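Local atomic coordinates of nicotinamide-nucleotide adenylyltransferase NadR family / Ribosylnicotinamide kinase (Lactococcus lactis subsp. cremoris, PDB entry 6GYE), a protein that binds nicotinamide riboside, probably phosphorylates it, and may also adenylylate the resulting mononucleotide to form NAD. Residues F20-P25 / V47-D52; L85-L90 / D98-R103; E211-Y216 / A233-G238. One frame throughout, in Å; residues are numbered along the deposited sequence. Where two conformers were deposited one is given.

Contact 1 of 3, residues F20-P25 / V47-D52; sequences FGTFAP and VVSGYD. With SO4 (sulfate ion), chain E.
F20 and V47 stand side by side on one face of a parallel pair of strands and point the same way: CD1 of the F20 ring reaches CB of V47 at 3.8 Å. F23 serves the other face. The F23 and V48 side chains cross at a slant, and V48 CG1 meets the ring edge at F23 CD2 (4.0 Å), while CE2 of the same edge comes up to the V47 carbonyl. A CB on G21 would run into CZ of this ring. Between the two faces the backbones are joined in parallel pairing by G21 N to V47 O (3.0 Å) and by S49 N to G21 O (3.1 Å). Beyond G21 the chain leaves the sheet. T22 turns away from V47-D52, although its CG2 still lies against S49 O; chi1 of 48° sets OG1 between its backbone N and carbonyl carbon, where OG1 and N can both donate to one sulfate oxygen, OG1 to O3 at 2.7 Å. F23 N adds a longer bond to O2, while H30 and R150 complete the grip on the anion. The pair forms the two strands of a beta-alpha-beta unit with helix 28-40 as crossover, and the anion site at the strand end is consistent with a phosphate-binding site of a nucleotidyltransferase-type Rossmann-like domain.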
ATOM      1  N   PHE A  20      16.434  15.077  -7.453  1.00 58.50           N
ATOM      2  CA  PHE A  20      15.039  15.204  -7.852  1.00 63.61           C
ATOM      3  C   PHE A  20      14.406  13.853  -8.116  1.00 65.66           C
ATOM      4  O   PHE A  20      15.077  12.905  -8.532  1.00 70.57           O
ATOM      5  CB  PHE A  20      14.897  16.011  -9.140  1.00 64.15           C
ATOM      6  CG  PHE A  20      15.275  17.439  -9.024  1.00 60.42           C
ATOM      7  CD1 PHE A  20      14.340  18.377  -8.642  1.00 59.76           C
ATOM      8  CD2 PHE A  20      16.546  17.862  -9.357  1.00 66.20           C
ATOM      9  CE1 PHE A  20      14.673  19.717  -8.576  1.00 63.67           C
ATOM     10  CE2 PHE A  20      16.891  19.207  -9.289  1.00 64.19           C
ATOM     11  CZ  PHE A  20      15.954  20.129  -8.904  1.00 63.78           C
ATOM     12  N   GLY A  21      13.093  13.792  -7.927  1.00 60.14           N
ATOM     13  CA  GLY A  21      12.328  12.644  -8.389  1.00 58.33           C
ATOM     14  C   GLY A  21      10.854  12.877  -8.147  1.00 59.41           C
ATOM     15  O   GLY A  21      10.465  13.769  -7.388  1.00 57.51           O
ATOM     16  N   THR A  22      10.036  12.055  -8.816  1.00 58.67           N
ATOM     17  CA  THR A  22       8.619  11.946  -8.455  1.00 66.69           C
ATOM     18  C   THR A  22       8.379  10.864  -7.389  1.00 66.00           C
ATOM     19  O   THR A  22       7.492  11.015  -6.540  1.00 68.24           O
ATOM     20  CB  THR A  22       7.753  11.679  -9.689  1.00 67.22           C
ATOM     21  OG1 THR A  22       8.321  10.621 -10.452  1.00 80.71           O
ATOM     22  CG2 THR A  22       7.670  12.911 -10.575  1.00 66.26           C
ATOM     23  N   PHE A  23       9.136   9.765  -7.431  1.00 58.98           N
ATOM     24  CA  PHE A  23       9.140   8.731  -6.385  1.00 54.64           C
ATOM     25  C   PHE A  23       7.781   8.050  -6.216  1.00 58.33           C
ATOM     26  O   PHE A  23       7.202   8.012  -5.124  1.00 60.76           O
ATOM     27  CB  PHE A  23       9.600   9.318  -5.050  1.00 52.24           C
ATOM     28  CG  PHE A  23      10.936   9.967  -5.105  1.00 54.54           C
ATOM     29  CD1 PHE A  23      12.077   9.205  -5.247  1.00 52.47           C
ATOM     30  CD2 PHE A  23      11.055  11.349  -5.014  1.00 57.38           C
ATOM     31  CE1 PHE A  23      13.326   9.805  -5.294  1.00 61.21           C
ATOM     32  CE2 PHE A  23      12.293  11.951  -5.033  1.00 54.45           C
ATOM     33  CZ  PHE A  23      13.435  11.177  -5.175  1.00 58.77           C
ATOM     34  N   ALA A  24       7.292   7.485  -7.316  1.00 58.42           N
ATOM     35  CA  ALA A  24       6.007   6.789  -7.376  1.00 61.74           C
ATOM     36  C   ALA A  24       6.201   5.408  -7.996  1.00 65.00           C
ATOM     37  O   ALA A  24       5.682   5.127  -9.083  1.00 73.67           O
ATOM     38  CB  ALA A  24       4.991   7.606  -8.177  1.00 60.77           C
ATOM     39  N   PRO A  25       6.914   4.499  -7.310  1.00 61.73           N
ATOM     40  CA  PRO A  25       7.478   4.590  -5.963  1.00 61.95           C
ATOM     41  C   PRO A  25       8.967   4.868  -5.899  1.00 57.17           C
ATOM     42  O   PRO A  25       9.656   4.772  -6.903  1.00 57.04           O
ATOM     43  CB  PRO A  25       7.212   3.195  -5.419  1.00 60.94           C
ATOM     44  CG  PRO A  25       7.500   2.323  -6.638  1.00 57.10           C
ATOM     45  CD  PRO A  25       7.058   3.130  -7.842  1.00 58.01           C
ATOM     46  N   VAL A  47      14.283  16.407  -3.561  1.00 56.76           N
ATOM     47  CA  VAL A  47      13.137  17.200  -3.988  1.00 63.67           C
ATOM     48  C   VAL A  47      12.105  16.272  -4.612  1.00 61.53           C
ATOM     49  O   VAL A  47      12.364  15.641  -5.640  1.00 63.23           O
ATOM     50  CB  VAL A  47      13.537  18.332  -4.936  1.00 60.37           C
ATOM     51  CG1 VAL A  47      12.300  19.061  -5.415  1.00 64.81           C
ATOM     52  CG2 VAL A  47      14.439  19.308  -4.205  1.00 57.33           C
ATOM     53  N   VAL A  48      10.952  16.156  -3.957  1.00 59.05           N
ATOM     54  CA  VAL A  48       9.806  15.425  -4.484  1.00 53.03           C
ATOM     55  C   VAL A  48       8.961  16.425  -5.242  1.00 59.23           C
ATOM     56  O   VAL A  48       8.420  17.358  -4.634  1.00 59.40           O
ATOM     57  CB  VAL A  48       8.967  14.796  -3.362  1.00 59.89           C
ATOM     58  CG1 VAL A  48       8.025  13.758  -3.943  1.00 60.06           C
ATOM     59  CG2 VAL A  48       9.832  14.238  -2.266  1.00 59.90           C
ATOM     60  N   SER A  49       8.838  16.245  -6.552  1.00 61.40           N
ATOM     61  CA  SER A  49       8.014  17.150  -7.339  1.00 64.43           C
ATOM     62  C   SER A  49       6.698  16.473  -7.705  1.00 68.80           C
ATOM     63  O   SER A  49       6.596  15.241  -7.737  1.00 67.58           O
ATOM     64  CB  SER A  49       8.760  17.620  -8.591  1.00 64.75           C
ATOM     65  OG  SER A  49       9.148  16.516  -9.376  1.00 74.68           O
ATOM     66  N   GLY A  50       5.680  17.294  -7.939  1.00 68.44           N
ATOM     67  CA  GLY A  50       4.366  16.770  -8.270  1.00 68.52           C
ATOM     68  C   GLY A  50       3.367  17.886  -8.488  1.00 75.53           C
ATOM     69  O   GLY A  50       3.643  19.067  -8.239  1.00 83.65           O
ATOM     70  N   TYR A  51       2.187  17.486  -8.958  1.00 68.75           N
ATOM     71  CA  TYR A  51       1.074  18.400  -9.180  1.00 72.38           C
ATOM     72  C   TYR A  51      -0.209  17.583  -9.159  1.00 73.19           C
ATOM     73  O   TYR A  51      -0.181  16.361  -9.322  1.00 70.81           O
ATOM     74  CB  TYR A  51       1.218  19.170 -10.509  1.00 70.88           C
ATOM     75  CG  TYR A  51       1.458  18.281 -11.718  1.00 73.60           C
ATOM     76  CD1 TYR A  51       2.753  17.910 -12.092  1.00 73.72           C
ATOM     77  CD2 TYR A  51       0.396  17.809 -12.481  1.00 75.28           C
ATOM     78  CE1 TYR A  51       2.978  17.088 -13.193  1.00 76.46           C
ATOM     79  CE2 TYR A  51       0.615  16.992 -13.587  1.00 80.08           C
ATOM     80  CZ  TYR A  51       1.905  16.632 -13.934  1.00 80.88           C
ATOM     81  OH  TYR A  51       2.113  15.818 -15.027  1.00 89.55           O
ATOM     82  N   ASP A  52      -1.333  18.270  -8.960  1.00 75.58           N
ATOM     83  CA  ASP A  52      -2.621  17.585  -8.904  1.00 80.61           C
ATOM     84  C   ASP A  52      -2.823  16.707 -10.136  1.00 87.90           C
ATOM     85  O   ASP A  52      -2.560  17.129 -11.264  1.00 91.46           O
ATOM     86  CB  ASP A  52      -3.753  18.607  -8.786  1.00 88.44           C
ATOM     87  CG  ASP A  52      -3.797  19.289  -7.425  1.00 95.24           C
ATOM     88  OD1 ASP A  52      -3.092  18.845  -6.496  1.00 94.26           O
ATOM     89  OD2 ASP A  52      -4.539  20.287  -7.288  1.00101.55           O
TER
HETATM   90  S   SO4 E 403      11.067   9.113 -10.969  1.00 76.80           S
HETATM   91  O1  SO4 E 403      12.466   8.735 -10.801  1.00 76.22           O
HETATM   92  O2  SO4 E 403      10.191   8.253 -10.165  1.00 81.70           O
HETATM   93  O3  SO4 E 403      10.986  10.507 -10.550  1.00 82.28           O
HETATM   94  O4  SO4 E 403      10.636   8.975 -12.359  1.00 94.67           O

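Contact 2 of 3, residues L85-L90 / D98-R103; sequences LNENDL and DEWANR
R103 reaches from helix 95-110 into the turn after strand 80-86 and fixes it through main-chain oxygens. Its chain is extended from CG to NE, and NH1 and NH2 both grip N88 O end-on, each at 3.0 Å and in the guanidinium plane; NH1 also comes very close to N86 O, a contact whose geometry is doubtful. On the helix itself, E99 OE2 forms a salt bridge with R103 NE, 3.3 Å away, so the guanidinium is held round its edge while L90 CD2 covers one face at 3.6 Å from NH2. The apolar packing is close here too: L85 sends CD1 to R103 CB and CD2 to W100 CE2 (3.9 Å), and L90 CD2 presses on E99 CG. W100, whose chi1 of 179° carries the indole out from the helix, turns its NE1 to the anti lone pair of E87 OE2, a longer bond of 3.2 Å bent to 143°. The outer side is looser. D89 is exposed, its OD2 5.7 Å from R103 NH2, and N88 starts away from the helix, its OD1 accepting from D52 N. N86 OD1 accepts from N88 N, an Asx turn that shapes this strand-to-helix connection at the border of the parallel sheet.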
ATOM      1  N   LEU A  85       8.378  20.024  -3.867  1.00 70.66           N
ATOM      2  CA  LEU A  85       8.261  21.040  -4.917  1.00 63.45           C
ATOM      3  C   LEU A  85       6.894  20.893  -5.570  1.00 68.46           C
ATOM      4  O   LEU A  85       6.692  20.012  -6.407  1.00 71.79           O
ATOM      5  CB  LEU A  85       9.363  20.934  -5.962  1.00 71.17           C
ATOM      6  CG  LEU A  85       9.239  22.009  -7.058  1.00 73.13           C
ATOM      7  CD1 LEU A  85       9.183  23.387  -6.434  1.00 72.83           C
ATOM      8  CD2 LEU A  85      10.388  21.954  -8.025  1.00 72.30           C
ATOM      9  N   ASN A  86       5.961  21.757  -5.170  1.00 77.04           N
ATOM     10  CA  ASN A  86       4.596  21.763  -5.685  1.00 81.37           C
ATOM     11  C   ASN A  86       4.561  22.505  -7.024  1.00 85.02           C
ATOM     12  O   ASN A  86       4.884  23.699  -7.091  1.00 78.90           O
ATOM     13  CB  ASN A  86       3.673  22.429  -4.658  1.00 82.19           C
ATOM     14  CG  ASN A  86       2.197  22.344  -5.028  1.00 89.90           C
ATOM     15  OD1 ASN A  86       1.826  22.306  -6.203  1.00 92.87           O
ATOM     16  ND2 ASN A  86       1.344  22.348  -4.014  1.00 98.75           N
ATOM     17  N   GLU A  87       4.153  21.815  -8.086  1.00 84.40           N
ATOM     18  CA  GLU A  87       4.185  22.399  -9.421  1.00 81.83           C
ATOM     19  C   GLU A  87       2.820  22.872  -9.919  1.00 79.23           C
ATOM     20  O   GLU A  87       2.704  23.239 -11.092  1.00 87.74           O
ATOM     21  CB  GLU A  87       4.790  21.403 -10.411  1.00 75.76           C
ATOM     22  CG  GLU A  87       6.296  21.273 -10.281  1.00 76.84           C
ATOM     23  CD  GLU A  87       6.854  20.068 -11.007  1.00 80.33           C
ATOM     24  OE1 GLU A  87       6.077  19.122 -11.274  1.00 80.05           O
ATOM     25  OE2 GLU A  87       8.066  20.089 -11.329  1.00 78.53           O
ATOM     26  N   ASN A  88       1.806  22.917  -9.054  1.00 78.61           N
ATOM     27  CA  ASN A  88       0.486  23.400  -9.445  1.00 87.48           C
ATOM     28  C   ASN A  88       0.544  24.876  -9.833  1.00 96.00           C
ATOM     29  O   ASN A  88       1.453  25.612  -9.441  1.00 93.98           O
ATOM     30  CB  ASN A  88      -0.527  23.239  -8.303  1.00 88.81           C
ATOM     31  CG  ASN A  88      -0.971  21.789  -8.074  1.00 90.84           C
ATOM     32  OD1 ASN A  88      -0.843  20.927  -8.938  1.00 88.28           O
ATOM     33  ND2 ASN A  88      -1.515  21.534  -6.895  1.00 92.88           N
ATOM     34  N   ASP A  89      -0.454  25.305 -10.613  1.00106.27           N
ATOM     35  CA  ASP A  89      -0.640  26.717 -10.968  1.00117.26           C
ATOM     36  C   ASP A  89       0.606  27.310 -11.619  1.00121.32           C
ATOM     37  O   ASP A  89       1.063  28.399 -11.268  1.00126.05           O
ATOM     38  CB  ASP A  89      -1.052  27.535  -9.745  1.00124.61           C
ATOM     39  CG  ASP A  89      -2.239  26.937  -9.028  1.00134.55           C
ATOM     40  OD1 ASP A  89      -3.265  26.687  -9.696  1.00138.93           O
ATOM     41  OD2 ASP A  89      -2.136  26.697  -7.804  1.00134.55           O
ATOM     42  N   LEU A  90       1.139  26.596 -12.584  1.00123.91           N
ATOM     43  CA  LEU A  90       2.287  27.126 -13.288  1.00120.75           C
ATOM     44  C   LEU A  90       1.887  27.531 -14.697  1.00127.26           C
ATOM     45  O   LEU A  90       1.142  26.795 -15.356  1.00131.49           O
ATOM     46  CB  LEU A  90       3.404  26.075 -13.379  1.00107.53           C
ATOM     47  CG  LEU A  90       4.438  25.979 -12.262  1.00 96.38           C
ATOM     48  CD1 LEU A  90       5.552  25.059 -12.683  1.00 92.65           C
ATOM     49  CD2 LEU A  90       4.984  27.340 -11.950  1.00 93.65           C
ATOM     50  N   ASP A  98      10.579  30.408 -15.019  1.00 92.85           N
ATOM     51  CA  ASP A  98      11.012  31.396 -14.039  1.00 90.93           C
ATOM     52  C   ASP A  98      10.393  31.095 -12.684  1.00 87.15           C
ATOM     53  O   ASP A  98      11.097  30.917 -11.684  1.00 81.95           O
ATOM     54  CB  ASP A  98      10.619  32.794 -14.501  1.00102.22           C
ATOM     55  CG  ASP A  98      11.398  33.242 -15.709  1.00108.95           C
ATOM     56  OD1 ASP A  98      12.608  32.951 -15.766  1.00107.57           O
ATOM     57  OD2 ASP A  98      10.800  33.896 -16.591  1.00116.46           O
ATOM     58  N   GLU A  99       9.061  31.005 -12.650  1.00 88.45           N
ATOM     59  CA  GLU A  99       8.352  30.692 -11.417  1.00 93.97           C
ATOM     60  C   GLU A  99       8.783  29.339 -10.854  1.00101.38           C
ATOM     61  O   GLU A  99       8.942  29.186  -9.637  1.00102.91           O
ATOM     62  CB  GLU A  99       6.846  30.722 -11.679  1.00 99.46           C
ATOM     63  CG  GLU A  99       5.987  30.248 -10.517  1.00112.74           C
ATOM     64  CD  GLU A  99       5.825  31.283  -9.430  1.00119.94           C
ATOM     65  OE1 GLU A  99       6.222  32.449  -9.659  1.00125.65           O
ATOM     66  OE2 GLU A  99       5.295  30.926  -8.351  1.00115.86           O
ATOM     67  N   TRP A 100       8.976  28.345 -11.722  1.00101.45           N
ATOM     68  CA  TRP A 100       9.437  27.042 -11.252  1.00 91.17           C
ATOM     69  C   TRP A 100      10.763  27.173 -10.512  1.00 85.51           C
ATOM     70  O   TRP A 100      10.909  26.690  -9.382  1.00 80.31           O
ATOM     71  CB  TRP A 100       9.552  26.072 -12.435  1.00 90.59           C
ATOM     72  CG  TRP A 100      10.034  24.705 -12.080  1.00 86.36           C
ATOM     73  CD1 TRP A 100       9.278  23.642 -11.671  1.00 80.43           C
ATOM     74  CD2 TRP A 100      11.385  24.242 -12.130  1.00 86.51           C
ATOM     75  NE1 TRP A 100      10.084  22.551 -11.439  1.00 79.02           N
ATOM     76  CE2 TRP A 100      11.382  22.895 -11.710  1.00 81.52           C
ATOM     77  CE3 TRP A 100      12.603  24.840 -12.474  1.00 85.30           C
ATOM     78  CZ2 TRP A 100      12.545  22.137 -11.635  1.00 80.62           C
ATOM     79  CZ3 TRP A 100      13.758  24.087 -12.395  1.00 78.64           C
ATOM     80  CH2 TRP A 100      13.720  22.750 -11.980  1.00 79.41           C
ATOM     81  N   ALA A 101      11.730  27.863 -11.121  1.00 84.97           N
ATOM     82  CA  ALA A 101      13.029  28.045 -10.481  1.00 83.33           C
ATOM     83  C   ALA A 101      12.913  28.850  -9.192  1.00 86.30           C
ATOM     84  O   ALA A 101      13.624  28.568  -8.218  1.00 86.96           O
ATOM     85  CB  ALA A 101      14.004  28.716 -11.443  1.00 77.89           C
ATOM     86  N   ASN A 102      12.042  29.867  -9.174  1.00 85.36           N
ATOM     87  CA  ASN A 102      11.829  30.636  -7.949  1.00 88.23           C
ATOM     88  C   ASN A 102      11.479  29.719  -6.794  1.00 86.88           C
ATOM     89  O   ASN A 102      12.122  29.751  -5.741  1.00 89.46           O
ATOM     90  CB  ASN A 102      10.721  31.670  -8.139  1.00 88.78           C
ATOM     91  CG  ASN A 102      11.161  32.840  -8.964  1.00100.16           C
ATOM     92  OD1 ASN A 102      12.355  33.126  -9.062  1.00104.76           O
ATOM     93  ND2 ASN A 102      10.203  33.539  -9.562  1.00107.77           N
ATOM     94  N   ARG A 103      10.486  28.854  -7.002  1.00 88.96           N
ATOM     95  CA  ARG A 103      10.105  27.905  -5.967  1.00 86.63           C
ATOM     96  C   ARG A 103      11.276  27.010  -5.602  1.00 83.00           C
ATOM     97  O   ARG A 103      11.510  26.721  -4.424  1.00 85.77           O
ATOM     98  CB  ARG A 103       8.924  27.064  -6.444  1.00 81.82           C
ATOM     99  CG  ARG A 103       7.729  27.877  -6.897  1.00 81.70           C
ATOM    100  CD  ARG A 103       6.558  26.964  -7.214  1.00 85.18           C
ATOM    101  NE  ARG A 103       5.433  27.706  -7.775  1.00 92.31           N
ATOM    102  CZ  ARG A 103       4.336  27.130  -8.249  1.00 90.72           C
ATOM    103  NH1 ARG A 103       4.230  25.805  -8.231  1.00 83.02           N
ATOM    104  NH2 ARG A 103       3.353  27.873  -8.748  1.00 89.15           N
TER

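Contact 3 of 3, residues E211-Y216 / A233-G238; sequences EYAREY and ARMITG. With SO4 (sulfate ion), chain F.
Two helices of the P-loop kinase domain, 212-220 and 229-247, pack here at 127° with short-segment axes 9.7 Å apart, and a glycine provides the seat for an aromatic ring. Y212 lies flat on G238: CA of G238 sits 3.6 Å from the centroid of the Y212 ring and 5° off its normal, a CH-pi contact over the centre of the face. Any CB on G238 would collide with Y212 CE2. The ring gets there because chi1 of 177° sends CG away from the backbone N and across to the second helix, where CE2 also nears R234 O at 3.5 Å. Replacing Y212 by an alanine would probably open a gap over G238 and take from M235 CG one of its two ring neighbours. One turn on, Y216 crosses R234 at about a right angle, its CE2 3.8 Å from R234 CB, and its hydroxyl is bonded to D231. M235 fills the angle between the helices: CG lies against Y212 CD2, while the sulfur approaches the Y216 ring obliquely in a Met-aromatic contact, 5.2 Å from the centroid. Behind this packing E211 occupies the N-cap position, and its OE2 makes a salt bridge with R214 NH2. That same nitrogen reaches weakly to a sulfate held by the backbone amides of the Walker A-like loop, probably where a nucleotide phosphate would lie. On the M235 side, SD rests 3.7 Å from A213 CB.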
ATOM      1  N   GLU A 211      -8.390 -15.724  11.891  1.00 44.52           N
ATOM      2  CA  GLU A 211      -9.720 -15.183  12.159  1.00 53.79           C
ATOM      3  C   GLU A 211      -9.728 -14.607  13.574  1.00 55.84           C
ATOM      4  O   GLU A 211      -9.648 -15.350  14.558  1.00 56.16           O
ATOM      5  CB  GLU A 211     -10.801 -16.247  11.983  1.00 51.81           C
ATOM      6  CG  GLU A 211     -12.207 -15.636  12.073  1.00 67.73           C
ATOM      7  CD  GLU A 211     -13.330 -16.659  11.964  1.00 77.56           C
ATOM      8  OE1 GLU A 211     -14.365 -16.365  11.310  1.00 77.35           O
ATOM      9  OE2 GLU A 211     -13.184 -17.744  12.560  1.00 84.87           O
ATOM     10  N   TYR A 212      -9.843 -13.284  13.685  1.00 53.06           N
ATOM     11  CA  TYR A 212      -9.708 -12.654  14.993  1.00 45.61           C
ATOM     12  C   TYR A 212     -10.806 -13.127  15.944  1.00 49.33           C
ATOM     13  O   TYR A 212     -10.562 -13.302  17.147  1.00 52.80           O
ATOM     14  CB  TYR A 212      -9.723 -11.123  14.837  1.00 47.31           C
ATOM     15  CG  TYR A 212      -9.655 -10.366  16.155  1.00 50.43           C
ATOM     16  CD1 TYR A 212      -8.443 -10.199  16.813  1.00 57.86           C
ATOM     17  CD2 TYR A 212     -10.808  -9.859  16.765  1.00 50.08           C
ATOM     18  CE1 TYR A 212      -8.365  -9.532  18.029  1.00 61.27           C
ATOM     19  CE2 TYR A 212     -10.737  -9.179  17.991  1.00 54.92           C
ATOM     20  CZ  TYR A 212      -9.507  -9.025  18.619  1.00 61.42           C
ATOM     21  OH  TYR A 212      -9.395  -8.371  19.833  1.00 60.16           O
ATOM     22  N   ALA A 213     -12.014 -13.361  15.419  1.00 40.51           N
ATOM     23  CA  ALA A 213     -13.137 -13.769  16.259  1.00 46.36           C
ATOM     24  C   ALA A 213     -12.807 -15.006  17.081  1.00 47.58           C
ATOM     25  O   ALA A 213     -13.179 -15.098  18.256  1.00 52.74           O
ATOM     26  CB  ALA A 213     -14.389 -14.006  15.405  1.00 40.74           C
ATOM     27  N   ARG A 214     -12.105 -15.965  16.485  1.00 53.49           N
ATOM     28  CA  ARG A 214     -11.700 -17.144  17.236  1.00 60.18           C
ATOM     29  C   ARG A 214     -10.744 -16.778  18.364  1.00 52.70           C
ATOM     30  O   ARG A 214     -10.893 -17.262  19.487  1.00 51.08           O
ATOM     31  CB  ARG A 214     -11.073 -18.173  16.303  1.00 63.13           C
ATOM     32  CG  ARG A 214     -10.504 -19.397  16.999  1.00 70.60           C
ATOM     33  CD  ARG A 214     -10.177 -20.421  15.953  1.00 94.71           C
ATOM     34  NE  ARG A 214     -11.228 -20.420  14.933  1.00113.68           N
ATOM     35  CZ  ARG A 214     -11.117 -20.960  13.722  1.00116.45           C
ATOM     36  NH1 ARG A 214      -9.984 -21.548  13.350  1.00112.76           N
ATOM     37  NH2 ARG A 214     -12.144 -20.904  12.884  1.00118.05           N
ATOM     38  N   GLU A 215      -9.738 -15.947  18.083  0.54 50.80           N
ATOM     39  CA  GLU A 215      -8.837 -15.529  19.155  0.54 52.20           C
ATOM     40  C   GLU A 215      -9.616 -14.827  20.258  0.54 52.63           C
ATOM     41  O   GLU A 215      -9.449 -15.123  21.448  0.54 53.22           O
ATOM     42  CB  GLU A 215      -7.735 -14.603  18.621  0.54 51.71           C
ATOM     43  CG  GLU A 215      -6.718 -14.219  19.708  0.54 58.19           C
ATOM     44  CD  GLU A 215      -6.100 -12.834  19.539  0.54 64.08           C
ATOM     45  OE1 GLU A 215      -5.522 -12.553  18.467  0.54 60.03           O
ATOM     46  OE2 GLU A 215      -6.185 -12.030  20.496  0.54 66.33           O
ATOM     47  N   TYR A 216     -10.492 -13.903  19.864  1.00 46.31           N
ATOM     48  CA  TYR A 216     -11.234 -13.103  20.826  1.00 47.45           C
ATOM     49  C   TYR A 216     -12.080 -13.977  21.750  1.00 50.47           C
ATOM     50  O   TYR A 216     -12.127 -13.747  22.969  1.00 50.58           O
ATOM     51  CB  TYR A 216     -12.091 -12.102  20.046  1.00 46.22           C
ATOM     52  CG  TYR A 216     -12.865 -11.119  20.875  1.00 49.52           C
ATOM     53  CD1 TYR A 216     -14.141 -11.431  21.342  1.00 46.80           C
ATOM     54  CD2 TYR A 216     -12.333  -9.869  21.182  1.00 46.91           C
ATOM     55  CE1 TYR A 216     -14.864 -10.538  22.101  1.00 50.09           C
ATOM     56  CE2 TYR A 216     -13.046  -8.959  21.948  1.00 49.21           C
ATOM     57  CZ  TYR A 216     -14.314  -9.302  22.400  1.00 53.30           C
ATOM     58  OH  TYR A 216     -15.032  -8.414  23.150  1.00 49.81           O
ATOM     59  N   ALA A 233     -17.978  -4.709  17.828  1.00 51.91           N
ATOM     60  CA  ALA A 233     -17.131  -3.557  17.562  1.00 54.41           C
ATOM     61  C   ALA A 233     -15.668  -3.926  17.719  1.00 57.71           C
ATOM     62  O   ALA A 233     -14.838  -3.603  16.857  1.00 62.13           O
ATOM     63  CB  ALA A 233     -17.493  -2.406  18.492  1.00 54.64           C
ATOM     64  N   ARG A 234     -15.329  -4.620  18.809  0.56 52.74           N
ATOM     65  CA  ARG A 234     -13.941  -5.018  19.018  0.56 51.93           C
ATOM     66  C   ARG A 234     -13.473  -6.016  17.964  0.56 53.22           C
ATOM     67  O   ARG A 234     -12.289  -6.019  17.603  0.56 54.27           O
ATOM     68  CB  ARG A 234     -13.759  -5.582  20.430  0.56 50.89           C
ATOM     69  CG  ARG A 234     -13.463  -4.495  21.464  0.56 51.41           C
ATOM     70  CD  ARG A 234     -13.523  -5.024  22.879  0.56 59.61           C
ATOM     71  NE  ARG A 234     -13.429  -3.941  23.855  0.56 67.26           N
ATOM     72  CZ  ARG A 234     -12.354  -3.681  24.589  0.56 73.02           C
ATOM     73  NH1 ARG A 234     -11.272  -4.443  24.475  0.56 72.74           N
ATOM     74  NH2 ARG A 234     -12.369  -2.663  25.448  0.56 75.27           N
ATOM     75  N   MET A 235     -14.378  -6.852  17.444  1.00 46.22           N
ATOM     76  CA  MET A 235     -13.997  -7.746  16.357  1.00 45.62           C
ATOM     77  C   MET A 235     -13.770  -6.992  15.053  1.00 51.90           C
ATOM     78  O   MET A 235     -12.926  -7.396  14.248  1.00 52.64           O
ATOM     79  CB  MET A 235     -15.049  -8.840  16.183  1.00 47.65           C
ATOM     80  CG  MET A 235     -14.929  -9.902  17.251  1.00 57.64           C
ATOM     81  SD  MET A 235     -16.138 -11.221  17.191  1.00 65.92           S
ATOM     82  CE  MET A 235     -17.560 -10.310  16.673  1.00 66.93           C
ATOM     83  N   ILE A 236     -14.478  -5.886  14.829  1.00 51.87           N
ATOM     84  CA  ILE A 236     -14.223  -5.105  13.622  1.00 56.24           C
ATOM     85  C   ILE A 236     -12.796  -4.569  13.635  1.00 58.39           C
ATOM     86  O   ILE A 236     -12.001  -4.852  12.731  1.00 56.28           O
ATOM     87  CB  ILE A 236     -15.254  -3.973  13.473  1.00 59.45           C
ATOM     88  CG1 ILE A 236     -16.645  -4.564  13.248  1.00 54.47           C
ATOM     89  CG2 ILE A 236     -14.870  -3.053  12.323  1.00 57.28           C
ATOM     90  CD1 ILE A 236     -17.766  -3.628  13.568  1.00 56.42           C
ATOM     91  N   THR A 237     -12.433  -3.823  14.682  1.00 54.37           N
ATOM     92  CA  THR A 237     -11.092  -3.244  14.691  1.00 55.46           C
ATOM     93  C   THR A 237     -10.024  -4.319  14.872  1.00 58.16           C
ATOM     94  O   THR A 237      -8.922  -4.197  14.320  1.00 55.66           O
ATOM     95  CB  THR A 237     -10.980  -2.170  15.774  1.00 53.28           C
ATOM     96  OG1 THR A 237     -11.022  -2.793  17.040  1.00 65.17           O
ATOM     97  CG2 THR A 237     -12.157  -1.223  15.696  1.00 49.03           C
ATOM     98  N   GLY A 238     -10.346  -5.392  15.599  1.00 55.79           N
ATOM     99  CA  GLY A 238      -9.381  -6.457  15.811  1.00 49.89           C
ATOM    100  C   GLY A 238      -9.003  -7.188  14.531  1.00 54.85           C
ATOM    101  O   GLY A 238      -7.821  -7.453  14.280  1.00 57.29           O
TER
HETATM  102  S   SO4 F 404     -13.306 -22.636   9.660  1.00 75.13           S
HETATM  103  O1  SO4 F 404     -12.960 -24.060   9.722  1.00 73.73           O
HETATM  104  O2  SO4 F 404     -14.027 -22.215  10.854  1.00 82.64           O
HETATM  105  O3  SO4 F 404     -12.116 -21.796   9.605  1.00 71.45           O
HETATM  106  O4  SO4 F 404     -14.145 -22.460   8.484  1.00 76.23           O

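Overall arrangement
From the N terminus, contact 1 closes the excursion through helix 28-40 by pairing strands 15-21 and 43-50. Contact 2 follows in series, returning helix 95-110 to the end of strand 80-86 after a short connection. These two touch, with centres 13 Å apart: strand 43-50 pairs with strand 80-86, and V47 packs against L85, so together they tie three neighbouring strands and a helix of the first parallel sheet. Contact 3 closes a later loop between helices 212-220 and 229-247 in the P-loop domain, across the chain's centre and about 27 Å from contact 1 at the nearest atoms. None of the three nests or crosses.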